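Local coordinates for protein sugar phosphate isomerase/epimerase (Parabacteroides distasonis, PDB 3OBE) that probably acts as an isomerase or epimerase of sugars or their phosphates, built on a xylose isomerase-like TIM barrel, at residues 21-26 / 48-53; 170-175 / 219-224; 243-248 / 274-279. One frame throughout, in Å; residues are numbered along the deposited sequence.

Contacts 1 and 3 pair neighbouring strands of one parallel barrel sheet, their centres about 11 Å apart, and they join directly: strand 24-26 lies beside strand 273-276, where Val276 N is 2.8 Å from Gly24 O. Contact 2 lies farther round the barrel mouth, its centre about 12 Å from that of contact 3 and about 23 Å from that of contact 1. Tyr220 of contact 2 packs against Lys246 of contact 3. A phosphate ion, probably from the crystallisation liquor, is hydrogen-bonded to His171, its nearest atom about 3 Å from the Glu277 side chain, consistent with a pocket between contacts 2 and 3. An ethanol sits between Asp52 of contact 1 and Tyr275 of contact 3.

Contact 1: 21-26 / 48-53; sequences KKMGLQ and AGYTDL
Met23, present as selenomethionine, and Leu25 enclose the ring of Tyr50 where parallel strands 24-26 and 52-55, the first two of the TIM barrel, come together. The connection between them includes helix 38-48, which is closed at Gly49 by a Schellman motif. The backbone pairing is short. Leu25 N donates to Asp52 O at 3.0 Å, while Met23 O accepts two N-H groups: that of Thr51 in the carbonyl plane, and that of Asp52 from above it. Thr51 adds a side-chain bond. With chi1 at 58°, Thr51 OG1 faces segment 21-26 and accepts the N-H of Met23, N to OG1 2.9 Å; the same hydroxyl donates to Asp52 OD1, so its rotation is fixed from two directions. Asp52 OD2 is held separately by Ser93.

The apolar part centres on the tyrosine. The Met23 chain runs out extended and then bends at the selenium (chi3 78°), which folds Met23 CE back over the middle of one ring face, 3.6 Å from the Tyr50 centroid, a CH-pi contact; the selenium itself stands obliquely to the ring in a Met-aromatic contact. Leu25 CB lies over the opposite face, 3.7 Å from Tyr50 CD1. Gly24 O meets the ring edge near its plane, and Tyr50 OH reaches Val291 O of helix 287-300, so the phenol is confined on both faces and at its hydroxyl. A water hydrogen-bonds to the carbonyls of Lys21 and Gly49. Packing is tight at the turn, where Met23 CE comes within 3.2 Å of Gly49 C.

Contact 2: 170-175 / 219-224; sequences NHSNEF and VYWAVM. With PO4 (phosphate ion), chain C.
His171 and Trp221 lie side by side and point the same way, with the imidazole and the five-membered indole ring inclined at 43°, neither stacked nor edge-to-face. His171 CD2 leans over the indole face, 3.4 Å from Trp221 NE1. Close to the backbone the fit is equally snug, Trp221 CB resting 3.3 Å from His171 C. The neighbouring ring atom, NE2, is the one that meets the phosphate ion: His171 NE2 donates to phosphate O2 at 2.6 Å, nearly straight (167°), with the oxygen near the ring plane. His169 meets the same imidazole edge-to-face.

Ser172 approaches the indole from its rim. Ser172 OG, near the indole plane, is 3.5 Å from Trp221 CE3 and donates to Trp221 O at 2.7 Å. Deeper down, the Phe175 ring comes obliquely onto the helix, with Phe175 CE2 3.6 Å from Ala222 CA. Two bonds within 170-175 stiffen the turn carrying the histidine: His171 N to Glu174 OE1, and Asn170 ND2 to His171 O, the latter in the carbonyl plane. The loop 170-175, after strand 165-169, thus meets helix 219-224, after strand 213-218, at the C-terminal mouth of the TIM barrel, the usual site of substrate pockets in this fold.

Contact 3: 243-248 / 274-279; sequences LHIKDR and YYVELE. With EOH (ethanol), chain D.
Lys246 lies across the backbone of Glu277 and ends at Glu279. Its CB and CG pass beside the Glu277 carbonyl, Lys246 CG being 3.4 Å from Glu277 O. CD runs on past the same oxygen, and CE approaches the Glu279 carboxylate. Lys246 NZ closes the salt bridge to Glu279 OE1 at 2.9 Å, on its anti lone pair, in the Glu279 conformer described. The chain is extended as far as CE, and a last bend (chi4 -48°) turns the ammonium back so that it also donates to Asp247 O and to a water. Tyr220 makes a cation-pi contact with Lys246. A leucine in its place would probably leave Glu279 without its countercharge and Asp247 O without this donor.

Behind the lysine the strands pair in parallel: Tyr275 N donates to Leu243 O, Ile245 N to Tyr275 O and Glu277 N to Ile245 O. On one face of the sheet Ile245 CG1 packs 3.7 Å from Tyr274 CD1. On the face of His244, the ring is met at its edge, in plane, by Glu277 OE1, 3.0 Å from His244 CE1, while His244 NE2 bonds to Glu54. Tyr274 N donates to an ethanol oxygen. Strand 240-245, helix 259-269 and strand 273-276 form one beta-alpha-beta unit of the TIM barrel, with Glu277, just past strand 273-276, beside the phosphate at the barrel mouth.

Contact 1: 21-26 / 48-53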
loop_
_atom_site.group_PDB
_atom_site.type_symbol
_atom_site.label_atom_id
_atom_site.label_comp_id
_atom_site.label_asym_id
_atom_site.label_seq_id
_atom_site.Cartn_x
_atom_site.Cartn_y
_atom_site.Cartn_z
ATOM N N LYS A 21 -9.488 16.144 -5.824
ATOM C CA LYS A 21 -8.317 15.729 -5.069
ATOM C C LYS A 21 -7.926 14.323 -5.483
ATOM O O LYS A 21 -8.786 13.476 -5.706
ATOM C CB LYS A 21 -8.623 15.717 -3.574
ATOM C CG LYS A 21 -8.914 17.032 -3.000
ATOM C CD LYS A 21 -8.975 16.955 -1.442
ATOM C CE LYS A 21 -9.648 18.164 -0.877
ATOM N NZ LYS A 21 -9.707 18.068 0.611
ATOM N N LYS A 22 -6.632 14.076 -5.576
ATOM C CA LYS A 22 -6.162 12.756 -5.946
ATOM C C LYS A 22 -6.239 11.889 -4.692
ATOM O O LYS A 22 -5.786 12.267 -3.591
ATOM C CB LYS A 22 -4.743 12.796 -6.533
ATOM C CG LYS A 22 -4.572 13.675 -7.771
ATOM C CD LYS A 22 -5.319 13.147 -9.025
ATOM C CE LYS A 22 -5.380 14.188 -10.178
ATOM N NZ LYS A 22 -6.651 15.060 -10.198
HETATM N N MSE A 23 -6.859 10.749 -4.845
HETATM C CA MSE A 23 -7.190 9.920 -3.699
HETATM C C MSE A 23 -7.283 8.462 -4.123
HETATM O O MSE A 23 -8.023 8.107 -5.044
HETATM C CB MSE A 23 -8.529 10.383 -3.086
HETATM C CG MSE A 23 -9.016 9.511 -2.018
HETATM SE SE MSE A 23 -10.669 10.392 -1.339
HETATM C CE MSE A 23 -11.771 9.916 -2.625
ATOM N N GLY A 24 -6.520 7.603 -3.449
ATOM C CA GLY A 24 -6.551 6.195 -3.778
ATOM C C GLY A 24 -7.316 5.307 -2.821
ATOM O O GLY A 24 -7.588 5.671 -1.656
ATOM N N LEU A 25 -7.625 4.121 -3.324
ATOM C CA LEU A 25 -8.304 3.081 -2.542
ATOM C C LEU A 25 -7.648 1.755 -2.811
ATOM O O LEU A 25 -7.480 1.378 -3.985
ATOM C CB LEU A 25 -9.798 2.956 -2.971
ATOM C CG LEU A 25 -10.593 1.854 -2.237
ATOM C CD1 LEU A 25 -10.790 2.186 -0.762
ATOM C CD2 LEU A 25 -11.953 1.607 -2.871
ATOM N N GLN A 26 -7.348 1.006 -1.746
ATOM C CA GLN A 26 -6.994 -0.408 -1.877
ATOM C C GLN A 26 -8.273 -1.218 -2.023
ATOM O O GLN A 26 -9.117 -1.247 -1.142
ATOM C CB GLN A 26 -6.150 -0.863 -0.689
ATOM C CG GLN A 26 -6.014 -2.381 -0.477
ATOM C CD GLN A 26 -5.550 -3.149 -1.712
ATOM O OE1 GLN A 26 -6.322 -3.903 -2.290
ATOM N NE2 GLN A 26 -4.292 -2.939 -2.134
ATOM N N ALA A 48 -17.579 9.133 -5.822
ATOM C CA ALA A 48 -17.146 9.522 -4.458
ATOM C C ALA A 48 -15.859 10.324 -4.412
ATOM O O ALA A 48 -15.506 10.894 -3.365
ATOM C CB ALA A 48 -16.990 8.291 -3.568
ATOM N N GLY A 49 -15.137 10.366 -5.528
ATOM C CA GLY A 49 -13.916 11.137 -5.607
ATOM C C GLY A 49 -12.629 10.364 -5.691
ATOM O O GLY A 49 -11.554 10.967 -5.780
ATOM N N TYR A 50 -12.702 9.022 -5.642
ATOM C CA TYR A 50 -11.496 8.241 -5.852
ATOM C C TYR A 50 -10.979 8.418 -7.260
ATOM O O TYR A 50 -11.752 8.446 -8.221
ATOM C CB TYR A 50 -11.692 6.744 -5.514
ATOM C CG TYR A 50 -11.930 6.520 -4.032
ATOM C CD1 TYR A 50 -10.851 6.532 -3.100
ATOM C CD2 TYR A 50 -13.222 6.324 -3.536
ATOM C CE1 TYR A 50 -11.051 6.351 -1.770
ATOM C CE2 TYR A 50 -13.431 6.140 -2.170
ATOM C CZ TYR A 50 -12.348 6.160 -1.290
ATOM O OH TYR A 50 -12.521 6.020 0.064
ATOM N N THR A 51 -9.663 8.557 -7.372
ATOM C CA THR A 51 -8.959 8.722 -8.647
ATOM C C THR A 51 -8.037 7.511 -8.970
ATOM O O THR A 51 -7.775 7.224 -10.147
ATOM C CB THR A 51 -8.094 10.024 -8.673
ATOM O OG1 THR A 51 -7.164 9.965 -7.593
ATOM C CG2 THR A 51 -9.000 11.277 -8.566
ATOM N N ASP A 52 -7.587 6.808 -7.940
ATOM C CA ASP A 52 -6.547 5.838 -8.047
ATOM C C ASP A 52 -6.925 4.564 -7.294
ATOM O O ASP A 52 -7.550 4.642 -6.251
ATOM C CB ASP A 52 -5.289 6.395 -7.415
ATOM C CG ASP A 52 -4.589 7.366 -8.310
ATOM O OD1 ASP A 52 -5.093 8.510 -8.484
ATOM O OD2 ASP A 52 -3.550 6.961 -8.892
ATOM N N LEU A 53 -6.527 3.430 -7.841
ATOM C CA LEU A 53 -6.700 2.132 -7.190
ATOM C C LEU A 53 -5.374 1.465 -6.937
ATOM O O LEU A 53 -4.474 1.492 -7.787
ATOM C CB LEU A 53 -7.546 1.215 -8.069
ATOM C CG LEU A 53 -8.959 1.709 -8.435
ATOM C CD1 LEU A 53 -9.730 0.638 -9.297
ATOM C CD2 LEU A 53 -9.793 2.119 -7.217
HETATM O O HOH W 1 -11.248 13.442 -6.448
#

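Contact 2: 170-175 / 219-224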
loop_
_atom_site.group_PDB
_atom_site.type_symbol
_atom_site.label_atom_id
_atom_site.label_comp_id
_atom_site.label_asym_id
_atom_site.label_seq_id
_atom_site.Cartn_x
_atom_site.Cartn_y
_atom_site.Cartn_z
ATOM N N ASN A 170 3.838 -2.046 5.737
ATOM C CA ASN A 170 3.881 -2.566 7.068
ATOM C C ASN A 170 2.482 -2.813 7.667
ATOM O O ASN A 170 1.491 -2.198 7.262
ATOM C CB ASN A 170 4.585 -1.605 8.067
ATOM C CG ASN A 170 3.877 -0.299 8.189
ATOM O OD1 ASN A 170 3.965 0.539 7.293
ATOM N ND2 ASN A 170 3.156 -0.101 9.284
ATOM N N HIS A 171 2.434 -3.655 8.706
ATOM C CA HIS A 171 1.307 -3.671 9.647
ATOM C C HIS A 171 1.915 -3.314 11.008
ATOM O O HIS A 171 2.628 -2.326 11.063
ATOM C CB HIS A 171 0.588 -4.994 9.578
ATOM C CG HIS A 171 -0.030 -5.216 8.225
ATOM N ND1 HIS A 171 0.732 -5.500 7.108
ATOM C CD2 HIS A 171 -1.310 -5.082 7.795
ATOM C CE1 HIS A 171 -0.077 -5.574 6.053
ATOM N NE2 HIS A 171 -1.313 -5.310 6.439
ATOM N N SER A 172 1.669 -4.073 12.070
ATOM C CA SER A 172 2.166 -3.669 13.401
ATOM C C SER A 172 3.418 -4.417 13.815
ATOM O O SER A 172 4.177 -3.911 14.643
ATOM C CB SER A 172 1.096 -3.819 14.473
ATOM O OG SER A 172 -0.037 -3.039 14.177
ATOM N N ASN A 173 3.622 -5.606 13.264
ATOM C CA ASN A 173 4.701 -6.487 13.778
ATOM C C ASN A 173 6.076 -5.964 13.366
ATOM O O ASN A 173 7.088 -6.359 13.966
ATOM C CB ASN A 173 4.522 -7.912 13.324
ATOM C CG ASN A 173 3.482 -8.651 14.113
ATOM O OD1 ASN A 173 3.139 -8.283 15.253
ATOM N ND2 ASN A 173 3.022 -9.769 13.549
ATOM N N GLU A 174 6.128 -5.046 12.411
ATOM C CA GLU A 174 7.376 -4.406 12.029
ATOM C C GLU A 174 7.867 -3.502 13.166
ATOM O O GLU A 174 9.015 -3.045 13.154
ATOM C CB GLU A 174 7.264 -3.611 10.772
ATOM C CG GLU A 174 7.044 -4.437 9.516
ATOM C CD GLU A 174 5.663 -4.900 9.216
ATOM O OE1 GLU A 174 4.703 -4.654 9.993
ATOM O OE2 GLU A 174 5.512 -5.552 8.138
ATOM N N PHE A 175 7.004 -3.264 14.147
ATOM C CA PHE A 175 7.406 -2.409 15.287
ATOM C C PHE A 175 7.723 -3.221 16.510
ATOM O O PHE A 175 7.869 -2.690 17.635
ATOM C CB PHE A 175 6.386 -1.310 15.510
ATOM C CG PHE A 175 6.182 -0.470 14.298
ATOM C CD1 PHE A 175 7.214 0.321 13.809
ATOM C CD2 PHE A 175 5.040 -0.591 13.541
ATOM C CE1 PHE A 175 7.064 1.047 12.629
ATOM C CE2 PHE A 175 4.869 0.144 12.390
ATOM C CZ PHE A 175 5.883 0.962 11.919
ATOM N N VAL A 219 -0.265 4.110 8.513
ATOM C CA VAL A 219 -0.283 4.974 9.673
ATOM C C VAL A 219 -1.091 4.339 10.804
ATOM O O VAL A 219 -0.771 4.510 11.994
ATOM C CB VAL A 219 -0.753 6.394 9.324
ATOM C CG1 VAL A 219 0.253 7.028 8.387
ATOM C CG2 VAL A 219 -2.199 6.400 8.745
ATOM N N TYR A 220 -2.142 3.600 10.457
ATOM C CA TYR A 220 -2.994 2.965 11.477
ATOM C C TYR A 220 -2.266 1.825 12.161
ATOM O O TYR A 220 -2.258 1.751 13.370
ATOM C CB TYR A 220 -4.260 2.415 10.856
ATOM C CG TYR A 220 -5.150 1.674 11.796
ATOM C CD1 TYR A 220 -6.035 2.359 12.675
ATOM C CD2 TYR A 220 -5.161 0.278 11.821
ATOM C CE1 TYR A 220 -6.912 1.623 13.511
ATOM C CE2 TYR A 220 -6.012 -0.410 12.661
ATOM C CZ TYR A 220 -6.875 0.257 13.485
ATOM O OH TYR A 220 -7.711 -0.435 14.307
ATOM N N TRP A 221 -1.662 0.929 11.389
ATOM C CA TRP A 221 -1.024 -0.223 12.031
ATOM C C TRP A 221 0.242 0.236 12.785
ATOM O O TRP A 221 0.641 -0.413 13.757
ATOM C CB TRP A 221 -0.704 -1.317 11.009
ATOM C CG TRP A 221 -1.948 -1.987 10.448
ATOM C CD1 TRP A 221 -2.331 -2.014 9.132
ATOM C CD2 TRP A 221 -2.969 -2.706 11.163
ATOM N NE1 TRP A 221 -3.488 -2.718 8.984
ATOM C CE2 TRP A 221 -3.914 -3.155 10.207
ATOM C CE3 TRP A 221 -3.167 -3.042 12.506
ATOM C CZ2 TRP A 221 -5.053 -3.876 10.567
ATOM C CZ3 TRP A 221 -4.295 -3.758 12.845
ATOM C CH2 TRP A 221 -5.228 -4.161 11.882
ATOM N N ALA A 222 0.805 1.382 12.416
ATOM C CA ALA A 222 1.880 1.984 13.209
ATOM C C ALA A 222 1.346 2.431 14.587
ATOM O O ALA A 222 1.893 2.044 15.632
ATOM C CB ALA A 222 2.497 3.166 12.468
ATOM N N VAL A 223 0.221 3.160 14.599
ATOM C CA VAL A 223 -0.428 3.510 15.901
ATOM C C VAL A 223 -0.802 2.270 16.736
ATOM O O VAL A 223 -0.579 2.253 17.964
ATOM C CB VAL A 223 -1.631 4.444 15.701
ATOM C CG1 VAL A 223 -2.363 4.652 17.045
ATOM C CG2 VAL A 223 -1.149 5.808 15.072
HETATM N N MSE A 224 -1.277 1.196 16.090
HETATM C CA MSE A 224 -1.625 -0.025 16.765
HETATM C C MSE A 224 -0.391 -0.780 17.245
HETATM O O MSE A 224 -0.504 -1.620 18.138
HETATM C CB MSE A 224 -2.476 -0.934 15.880
HETATM C CG MSE A 224 -3.791 -0.311 15.529
HETATM SE SE MSE A 224 -5.039 -0.416 16.987
HETATM C CE MSE A 224 -5.456 -2.264 16.875
HETATM P P PO4 C . -3.597 -5.303 3.562
HETATM O O1 PO4 C . -5.047 -5.752 3.342
HETATM O O2 PO4 C . -3.490 -4.886 4.995
HETATM O O3 PO4 C . -3.461 -4.066 2.625
HETATM O O4 PO4 C . -2.603 -6.323 3.123
#

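Contact 3: 243-248 / 274-279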
loop_
_atom_site.group_PDB
_atom_site.type_symbol
_atom_site.label_atom_id
_atom_site.label_comp_id
_atom_site.label_asym_id
_atom_site.label_seq_id
_atom_site.Cartn_x
_atom_site.Cartn_y
_atom_site.Cartn_z
ATOM N N LEU A 243 1.371 6.410 1.610
ATOM C CA LEU A 243 0.727 5.998 2.831
ATOM C C LEU A 243 -0.418 5.056 2.511
ATOM O O LEU A 243 -1.064 5.176 1.447
ATOM C CB LEU A 243 0.119 7.170 3.592
ATOM C CG LEU A 243 1.046 8.355 3.942
ATOM C CD1 LEU A 243 0.291 9.534 4.631
ATOM C CD2 LEU A 243 2.251 7.865 4.765
ATOM N N HIS A 244 -0.715 4.198 3.484
ATOM C CA HIS A 244 -2.065 3.679 3.636
ATOM C C HIS A 244 -2.778 4.510 4.683
ATOM O O HIS A 244 -2.235 4.741 5.785
ATOM C CB HIS A 244 -2.088 2.221 4.035
ATOM C CG HIS A 244 -2.342 1.317 2.880
ATOM N ND1 HIS A 244 -3.043 0.137 2.981
ATOM C CD2 HIS A 244 -1.951 1.414 1.586
ATOM C CE1 HIS A 244 -3.095 -0.452 1.801
ATOM N NE2 HIS A 244 -2.420 0.285 0.933
ATOM N N ILE A 245 -3.968 4.984 4.316
ATOM C CA ILE A 245 -4.828 5.747 5.197
ATOM C C ILE A 245 -5.932 4.806 5.655
ATOM O O ILE A 245 -6.767 4.341 4.848
ATOM C CB ILE A 245 -5.385 7.030 4.504
ATOM C CG1 ILE A 245 -4.228 8.006 4.202
ATOM C CG2 ILE A 245 -6.519 7.690 5.326
ATOM C CD1 ILE A 245 -3.546 8.596 5.500
ATOM N N LYS A 246 -5.869 4.485 6.946
ATOM C CA LYS A 246 -6.707 3.504 7.587
ATOM C C LYS A 246 -7.057 4.007 8.985
ATOM O O LYS A 246 -6.296 4.770 9.596
ATOM C CB LYS A 246 -6.012 2.132 7.654
ATOM C CG LYS A 246 -6.965 1.054 8.260
ATOM C CD LYS A 246 -6.394 -0.292 8.279
ATOM C CE LYS A 246 -7.380 -1.274 8.860
ATOM N NZ LYS A 246 -8.014 -0.830 10.152
ATOM N N ASP A 247 -8.234 3.635 9.457
ATOM C CA ASP A 247 -8.717 4.014 10.783
ATOM C C ASP A 247 -9.428 2.779 11.331
ATOM O O ASP A 247 -9.293 1.700 10.764
ATOM C CB ASP A 247 -9.633 5.228 10.631
ATOM C CG ASP A 247 -9.757 6.070 11.883
ATOM O OD1 ASP A 247 -9.649 5.512 12.997
ATOM O OD2 ASP A 247 -10.046 7.320 11.740
ATOM N N ARG A 248 -10.206 2.903 12.405
ATOM C CA ARG A 248 -10.970 1.752 12.898
ATOM C C ARG A 248 -11.892 1.244 11.777
ATOM O O ARG A 248 -11.950 0.057 11.479
ATOM C CB ARG A 248 -11.780 2.161 14.084
ATOM C CG ARG A 248 -10.913 2.670 15.238
ATOM C CD ARG A 248 -10.004 1.531 15.763
ATOM N NE ARG A 248 -10.717 0.672 16.690
ATOM C CZ ARG A 248 -10.192 -0.412 17.257
ATOM N NH1 ARG A 248 -8.961 -0.793 16.961
ATOM N NH2 ARG A 248 -10.903 -1.131 18.096
ATOM N N TYR A 274 -1.511 8.276 -1.666
ATOM C CA TYR A 274 -2.009 7.416 -0.627
ATOM C C TYR A 274 -3.204 6.570 -1.048
ATOM O O TYR A 274 -3.961 6.925 -1.968
ATOM C CB TYR A 274 -2.393 8.232 0.610
ATOM C CG TYR A 274 -3.612 9.119 0.414
ATOM C CD1 TYR A 274 -4.891 8.659 0.660
ATOM C CD2 TYR A 274 -3.460 10.442 -0.009
ATOM C CE1 TYR A 274 -5.995 9.480 0.484
ATOM C CE2 TYR A 274 -4.568 11.245 -0.233
ATOM C CZ TYR A 274 -5.809 10.771 0.040
ATOM O OH TYR A 274 -6.871 11.639 -0.140
ATOM N N TYR A 275 -3.369 5.458 -0.364
ATOM C CA TYR A 275 -4.506 4.592 -0.580
ATOM C C TYR A 275 -5.225 4.352 0.723
ATOM O O TYR A 275 -4.612 3.984 1.745
ATOM C CB TYR A 275 -4.069 3.255 -1.198
ATOM C CG TYR A 275 -3.345 3.484 -2.486
ATOM C CD1 TYR A 275 -4.023 3.594 -3.688
ATOM C CD2 TYR A 275 -1.948 3.602 -2.507
ATOM C CE1 TYR A 275 -3.326 3.844 -4.895
ATOM C CE2 TYR A 275 -1.267 3.884 -3.668
ATOM C CZ TYR A 275 -1.953 3.978 -4.865
ATOM O OH TYR A 275 -1.249 4.264 -6.023
ATOM N N VAL A 276 -6.544 4.567 0.670
ATOM C CA VAL A 276 -7.444 4.213 1.744
ATOM C C VAL A 276 -7.648 2.699 1.832
ATOM O O VAL A 276 -7.798 2.016 0.802
ATOM C CB VAL A 276 -8.821 4.911 1.518
ATOM C CG1 VAL A 276 -9.857 4.452 2.505
ATOM C CG2 VAL A 276 -8.660 6.450 1.569
ATOM N N GLU A 277 -7.718 2.192 3.051
ATOM C CA GLU A 277 -8.143 0.817 3.279
ATOM C C GLU A 277 -9.078 0.748 4.465
ATOM O O GLU A 277 -8.876 1.441 5.465
ATOM C CB GLU A 277 -6.967 -0.122 3.484
ATOM C CG GLU A 277 -7.428 -1.610 3.574
ATOM C CD GLU A 277 -6.364 -2.647 3.258
ATOM O OE1 GLU A 277 -5.228 -2.276 2.923
ATOM O OE2 GLU A 277 -6.724 -3.847 3.337
ATOM N N LEU A 278 -10.079 -0.112 4.362
ATOM C CA LEU A 278 -10.970 -0.460 5.457
ATOM C C LEU A 278 -11.026 -1.973 5.617
ATOM O O LEU A 278 -11.047 -2.704 4.637
ATOM C CB LEU A 278 -12.397 0.005 5.245
ATOM C CG LEU A 278 -12.773 1.467 5.464
ATOM C CD1 LEU A 278 -12.087 2.415 4.524
ATOM C CD2 LEU A 278 -14.319 1.663 5.458
ATOM N N GLU A 279 -11.000 -2.383 6.874
ATOM C CA GLU A 279 -11.294 -3.759 7.230
ATOM C C GLU A 279 -12.814 -3.951 7.250
ATOM O O GLU A 279 -13.571 -3.002 7.053
ATOM C CB GLU A 279 -10.615 -4.112 8.552
ATOM C CG GLU A 279 -11.221 -3.458 9.776
ATOM C CD GLU A 279 -10.410 -3.764 11.012
ATOM O OE1 GLU A 279 -9.370 -3.114 11.210
ATOM O OE2 GLU A 279 -10.822 -4.689 11.763
HETATM C C1 EOH D . -3.435 8.713 -5.033
HETATM C C2 EOH D . -2.596 7.462 -5.260
HETATM O O EOH D . -3.183 9.466 -3.850
HETATM O O HOH W 2 -10.612 -0.206 8.937
HETATM O O HOH W 3 -10.164 2.239 7.829
#